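Suppressor of fused homolog (Drosophila melanogaster, PDB 6LPH) probably binds and sequesters transcription factors, this chain being the N-terminal part of the full-length protein. Local coordinates at residues A[194-206]-A[229-242]. Numbering follows the deposited sequence.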
loop_
_atom_site.group_PDB
_atom_site.type_symbol
_atom_site.label_atom_id
_atom_site.label_comp_id
_atom_site.label_asym_id
_atom_site.label_seq_id
_atom_site.Cartn_x
_atom_site.Cartn_y
_atom_site.Cartn_z
ATOM N N CYS A 194 2.236 -4.702 -6.123
ATOM C CA CYS A 194 1.718 -5.662 -5.159
ATOM C C CYS A 194 0.845 -4.926 -4.156
ATOM O O CYS A 194 1.344 -4.174 -3.296
ATOM C CB CYS A 194 2.867 -6.380 -4.440
ATOM S SG CYS A 194 3.683 -7.525 -5.569
ATOM N N GLN A 195 -0.462 -5.145 -4.262
ATOM C CA GLN A 195 -1.390 -4.454 -3.378
ATOM C C GLN A 195 -1.581 -5.241 -2.094
ATOM O O GLN A 195 -2.006 -6.412 -2.088
ATOM C CB GLN A 195 -2.738 -4.218 -4.048
ATOM C CG GLN A 195 -3.705 -3.398 -3.192
ATOM C CD GLN A 195 -5.010 -3.158 -3.900
ATOM O OE1 GLN A 195 -5.044 -2.596 -5.005
ATOM N NE2 GLN A 195 -6.098 -3.598 -3.286
ATOM N N ILE A 196 -1.281 -4.563 -0.999
ATOM C CA ILE A 196 -1.443 -5.124 0.321
ATOM C C ILE A 196 -2.925 -5.022 0.702
ATOM O O ILE A 196 -3.579 -4.008 0.411
ATOM C CB ILE A 196 -0.454 -4.400 1.270
ATOM C CG1 ILE A 196 0.871 -5.165 1.341
ATOM C CG2 ILE A 196 -0.902 -4.376 2.703
ATOM C CD1 ILE A 196 1.330 -5.806 0.076
ATOM N N VAL A 197 -3.469 -6.084 1.310
ATOM C CA VAL A 197 -4.898 -6.124 1.733
ATOM C C VAL A 197 -4.966 -6.548 3.193
ATOM O O VAL A 197 -4.492 -7.619 3.531
ATOM C CB VAL A 197 -5.728 -7.118 0.872
ATOM C CG1 VAL A 197 -7.217 -7.151 1.275
ATOM C CG2 VAL A 197 -5.603 -6.782 -0.592
ATOM N N GLY A 198 -5.572 -5.722 4.051
ATOM C CA GLY A 198 -5.683 -6.083 5.464
ATOM C C GLY A 198 -6.745 -7.160 5.620
ATOM O O GLY A 198 -7.792 -7.104 4.973
ATOM N N VAL A 199 -6.473 -8.145 6.473
ATOM C CA VAL A 199 -7.370 -9.283 6.681
ATOM C C VAL A 199 -7.495 -9.679 8.172
ATOM O O VAL A 199 -6.621 -9.356 9.020
ATOM C CB VAL A 199 -6.970 -10.540 5.843
ATOM C CG1 VAL A 199 -7.093 -10.267 4.341
ATOM C CG2 VAL A 199 -5.560 -11.031 6.187
ATOM N N PHE A 200 -8.555 -10.429 8.457
ATOM C CA PHE A 200 -8.840 -10.982 9.794
ATOM C C PHE A 200 -7.912 -12.157 10.036
ATOM O O PHE A 200 -7.276 -12.711 9.088
ATOM C CB PHE A 200 -10.300 -11.493 9.865
ATOM C CG PHE A 200 -11.323 -10.426 10.146
ATOM C CD1 PHE A 200 -12.124 -10.504 11.287
ATOM C CD2 PHE A 200 -11.525 -9.352 9.251
ATOM C CE1 PHE A 200 -13.079 -9.520 11.548
ATOM C CE2 PHE A 200 -12.477 -8.366 9.517
ATOM C CZ PHE A 200 -13.246 -8.446 10.676
ATOM N N ASP A 201 -7.832 -12.534 11.297
ATOM C CA ASP A 201 -7.058 -13.697 11.704
ATOM C C ASP A 201 -7.499 -14.943 10.960
ATOM O O ASP A 201 -6.638 -15.693 10.514
ATOM C CB ASP A 201 -7.184 -13.973 13.211
ATOM C CG ASP A 201 -6.380 -12.994 14.074
ATOM O OD1 ASP A 201 -5.852 -11.982 13.577
ATOM O OD2 ASP A 201 -6.298 -13.238 15.297
ATOM N N ASP A 202 -8.817 -15.182 10.850
ATOM C CA ASP A 202 -9.281 -16.412 10.181
ATOM C C ASP A 202 -8.995 -16.383 8.674
ATOM O O ASP A 202 -8.662 -17.413 8.078
ATOM C CB ASP A 202 -10.757 -16.771 10.499
ATOM C CG ASP A 202 -11.763 -15.687 10.074
ATOM O OD1 ASP A 202 -11.356 -14.550 9.762
ATOM O OD2 ASP A 202 -12.983 -15.970 10.078
ATOM N N GLU A 203 -9.087 -15.196 8.075
ATOM C CA GLU A 203 -8.742 -15.018 6.653
ATOM C C GLU A 203 -7.258 -15.353 6.416
ATOM O O GLU A 203 -6.892 -16.050 5.438
ATOM C CB GLU A 203 -9.094 -13.588 6.192
ATOM C CG GLU A 203 -10.603 -13.388 5.998
ATOM C CD GLU A 203 -11.102 -11.946 6.079
ATOM O OE1 GLU A 203 -12.344 -11.773 6.009
ATOM O OE2 GLU A 203 -10.295 -10.990 6.199
ATOM N N LEU A 204 -6.409 -14.861 7.316
ATOM C CA LEU A 204 -4.978 -15.157 7.249
ATOM C C LEU A 204 -4.765 -16.658 7.421
ATOM O O LEU A 204 -4.043 -17.288 6.644
ATOM C CB LEU A 204 -4.184 -14.394 8.322
ATOM C CG LEU A 204 -2.770 -14.972 8.423
ATOM C CD1 LEU A 204 -1.958 -14.482 7.233
ATOM C CD2 LEU A 204 -2.100 -14.674 9.756
ATOM N N GLU A 205 -5.424 -17.225 8.422
ATOM C CA GLU A 205 -5.282 -18.662 8.686
ATOM C C GLU A 205 -5.577 -19.490 7.430
ATOM O O GLU A 205 -4.816 -20.393 7.094
ATOM C CB GLU A 205 -6.162 -19.088 9.875
ATOM C CG GLU A 205 -5.584 -20.259 10.640
ATOM C CD GLU A 205 -5.524 -20.037 12.158
ATOM O OE1 GLU A 205 -5.497 -21.054 12.880
ATOM O OE2 GLU A 205 -5.505 -18.861 12.644
ATOM N N GLN A 206 -6.656 -19.149 6.722
ATOM C CA GLN A 206 -7.086 -19.939 5.576
ATOM C C GLN A 206 -6.261 -19.671 4.324
ATOM O O GLN A 206 -6.097 -20.559 3.491
ATOM C CB GLN A 206 -8.598 -19.814 5.318
ATOM C CG GLN A 206 -9.464 -20.180 6.534
ATOM C CD GLN A 206 -9.199 -21.577 7.107
ATOM O OE1 GLN A 206 -9.399 -21.825 8.315
ATOM N NE2 GLN A 206 -8.762 -22.499 6.247
ATOM N N TRP A 229 -11.880 -4.307 -6.071
ATOM C CA TRP A 229 -10.498 -3.833 -5.962
ATOM C C TRP A 229 -9.863 -4.014 -4.621
ATOM O O TRP A 229 -8.804 -3.426 -4.365
ATOM C CB TRP A 229 -10.407 -2.367 -6.345
ATOM C CG TRP A 229 -10.533 -2.101 -7.817
ATOM C CD1 TRP A 229 -10.961 -2.970 -8.828
ATOM C CD2 TRP A 229 -10.286 -0.825 -8.484
ATOM N NE1 TRP A 229 -10.976 -2.333 -10.038
ATOM C CE2 TRP A 229 -10.582 -1.043 -9.908
ATOM C CE3 TRP A 229 -9.867 0.437 -8.058
ATOM C CZ2 TRP A 229 -10.445 -0.023 -10.851
ATOM C CZ3 TRP A 229 -9.723 1.456 -9.023
ATOM C CH2 TRP A 229 -10.013 1.227 -10.378
ATOM N N LEU A 230 -10.495 -4.823 -3.765
ATOM C CA LEU A 230 -9.910 -5.246 -2.481
ATOM C C LEU A 230 -9.477 -4.049 -1.625
ATOM O O LEU A 230 -8.341 -3.948 -1.186
ATOM C CB LEU A 230 -8.760 -6.247 -2.711
ATOM C CG LEU A 230 -9.200 -7.614 -3.272
ATOM C CD1 LEU A 230 -8.020 -8.448 -3.774
ATOM C CD2 LEU A 230 -10.038 -8.397 -2.262
ATOM N N VAL A 231 -10.405 -3.128 -1.407
ATOM C CA VAL A 231 -10.149 -1.993 -0.558
ATOM C C VAL A 231 -10.169 -2.471 0.892
ATOM O O VAL A 231 -11.067 -3.216 1.304
ATOM C CB VAL A 231 -11.209 -0.894 -0.791
ATOM C CG1 VAL A 231 -11.108 0.223 0.264
ATOM C CG2 VAL A 231 -11.073 -0.343 -2.215
ATOM N N THR A 232 -9.180 -2.042 1.657
ATOM C CA THR A 232 -9.156 -2.350 3.102
ATOM C C THR A 232 -9.952 -1.338 3.934
ATOM O O THR A 232 -9.685 -0.134 3.854
ATOM C CB THR A 232 -7.709 -2.352 3.610
ATOM O OG1 THR A 232 -6.966 -3.329 2.881
ATOM C CG2 THR A 232 -7.641 -2.647 5.132
ATOM N N ASN A 233 -10.921 -1.840 4.726
ATOM C CA ASN A 233 -11.710 -1.014 5.636
ATOM C C ASN A 233 -11.310 -1.363 7.082
ATOM O O ASN A 233 -11.627 -2.445 7.563
ATOM C CB ASN A 233 -13.225 -1.244 5.417
ATOM C CG ASN A 233 -14.070 -0.654 6.536
ATOM O OD1 ASN A 233 -13.640 0.252 7.252
ATOM N ND2 ASN A 233 -15.287 -1.200 6.714
ATOM N N MET A 234 -10.582 -0.474 7.749
ATOM C CA MET A 234 -10.037 -0.779 9.100
ATOM C C MET A 234 -11.122 -0.992 10.158
ATOM O O MET A 234 -10.849 -1.561 11.218
ATOM C CB MET A 234 -9.032 0.290 9.553
ATOM C CG MET A 234 -7.833 0.437 8.592
ATOM S SD MET A 234 -6.831 -1.085 8.431
ATOM C CE MET A 234 -6.207 -1.195 10.110
ATOM N N ASP A 235 -12.340 -0.555 9.851
ATOM C CA ASP A 235 -13.471 -0.683 10.768
ATOM C C ASP A 235 -14.316 -1.916 10.456
ATOM O O ASP A 235 -15.397 -2.084 11.034
ATOM C CB ASP A 235 -14.375 0.568 10.678
ATOM C CG ASP A 235 -13.654 1.838 11.066
ATOM O OD1 ASP A 235 -12.935 1.827 12.093
ATOM O OD2 ASP A 235 -13.814 2.856 10.356
ATOM N N ARG A 236 -13.851 -2.764 9.539
ATOM C CA ARG A 236 -14.617 -3.978 9.203
ATOM C C ARG A 236 -14.852 -4.843 10.438
ATOM O O ARG A 236 -13.928 -5.104 11.208
ATOM C CB ARG A 236 -13.925 -4.829 8.134
ATOM C CG ARG A 236 -14.964 -5.508 7.297
ATOM C CD ARG A 236 -14.572 -6.673 6.415
ATOM N NE ARG A 236 -13.174 -6.871 6.021
ATOM C CZ ARG A 236 -12.639 -8.101 5.974
ATOM N NH1 ARG A 236 -11.387 -8.318 5.578
ATOM N NH2 ARG A 236 -13.380 -9.148 6.350
ATOM N N GLN A 237 -16.066 -5.340 10.581
ATOM C CA GLN A 237 -16.458 -5.983 11.844
ATOM C C GLN A 237 -16.480 -7.494 11.778
ATOM O O GLN A 237 -16.316 -8.150 12.796
ATOM C CB GLN A 237 -17.805 -5.451 12.348
ATOM C CG GLN A 237 -17.757 -4.058 12.995
ATOM C CD GLN A 237 -16.635 -3.897 14.013
ATOM O OE1 GLN A 237 -15.803 -3.003 13.894
ATOM N NE2 GLN A 237 -16.589 -4.781 15.004
ATOM N N MET A 238 -16.655 -8.041 10.577
ATOM C CA MET A 238 -16.848 -9.484 10.403
ATOM C C MET A 238 -15.995 -9.973 9.249
ATOM O O MET A 238 -15.819 -9.238 8.277
ATOM C CB MET A 238 -18.328 -9.804 10.137
ATOM C CG MET A 238 -19.193 -9.794 11.405
ATOM S SD MET A 238 -20.968 -9.975 11.127
ATOM C CE MET A 238 -21.091 -11.702 10.674
ATOM N N SER A 239 -15.461 -11.196 9.366
ATOM C CA SER A 239 -14.654 -11.781 8.301
ATOM C C SER A 239 -15.559 -12.306 7.229
ATOM O O SER A 239 -16.779 -12.461 7.428
ATOM C CB SER A 239 -13.785 -12.931 8.813
ATOM O OG SER A 239 -14.579 -14.067 9.099
ATOM N N VAL A 240 -14.952 -12.639 6.094
ATOM C CA VAL A 240 -15.707 -13.167 4.971
ATOM C C VAL A 240 -16.394 -14.483 5.346
ATOM O O VAL A 240 -17.509 -14.770 4.894
ATOM C CB VAL A 240 -14.799 -13.332 3.726
ATOM C CG1 VAL A 240 -13.792 -14.477 3.916
ATOM C CG2 VAL A 240 -15.645 -13.506 2.471
ATOM N N PHE A 241 -15.721 -15.286 6.174
ATOM C CA PHE A 241 -16.263 -16.564 6.593
ATOM C C PHE A 241 -17.449 -16.387 7.554
ATOM O O PHE A 241 -18.335 -17.246 7.606
ATOM C CB PHE A 241 -15.154 -17.423 7.236
ATOM C CG PHE A 241 -13.987 -17.678 6.322
ATOM C CD1 PHE A 241 -12.730 -17.132 6.601
ATOM C CD2 PHE A 241 -14.155 -18.422 5.159
ATOM C CE1 PHE A 241 -11.664 -17.341 5.743
ATOM C CE2 PHE A 241 -13.090 -18.637 4.297
ATOM C CZ PHE A 241 -11.840 -18.096 4.586
ATOM N N GLU A 242 -17.448 -15.306 8.335
ATOM C CA GLU A 242 -18.610 -14.947 9.177
ATOM C C GLU A 242 -19.750 -14.423 8.308
ATOM O O GLU A 242 -20.906 -14.778 8.530
ATOM C CB GLU A 242 -18.271 -13.869 10.216
ATOM C CG GLU A 242 -17.368 -14.305 11.345
ATOM C CD GLU A 242 -16.950 -13.137 12.217
ATOM O OE1 GLU A 242 -15.951 -12.459 11.888
ATOM O OE2 GLU A 242 -17.620 -12.898 13.243
HETATM O O HOH W 1 -5.981 -2.797 0.287
HETATM O O HOH W 2 -10.048 -6.417 3.730
HETATM O O HOH W 3 -13.779 -14.419 12.224
#
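E203 and R236 meet head-on: NH1 and NH2 of the guanidinium reach one carboxylate oxygen each, both on syn lone pairs, with the two planes 25° apart. The bonds measure 2.8 Å from R236 NH2 to E203 OE1 and 3.0 Å from R236 NH1 to E203 OE2, a bidentate salt bridge. Each oxygen has a second donor. V240 N approaches E203 OE1 nearly in line with its carbon-oxygen bond at 2.7 Å, whereas F200 N comes to E203 OE2 from above the carboxylate plane at 2.9 Å. Four N-H groups thus fix this buried carboxylate, and an alanine here would probably leave the R236 guanidinium without its counter-charge and the amides of F200 and V240 without their acceptor. R236 is further steadied by NH2 bonding M238 O and by a water joining NH1 to G198 O. The CE2 corner of the F200 ring sits over one guanidinium face, off toward its rim and 3.4 Å from R236 NH2, the planes 42° apart, so the groups are not stacked; S239 CB packs over a face of the same ring as a CH-pi contact. With OG turned between its backbone N and carbonyl carbon (chi1 72°), S239 donates to D202 OD2 and accepts from E242 N. Farther along, G198 N bonds T232 OG1 nearly straight, and Q195 NE2 reaches W229 O at 2.9 Å while its OE1 is held by R107. S239 N bonds E242 OE1 in return, completing a capping box on helix 240-243; the D202 and E203 carboxylates, taking S239 OG and V240 N, join this N-terminus to that of helix 201-219, N-capped by F200, in the SUFU-family domain.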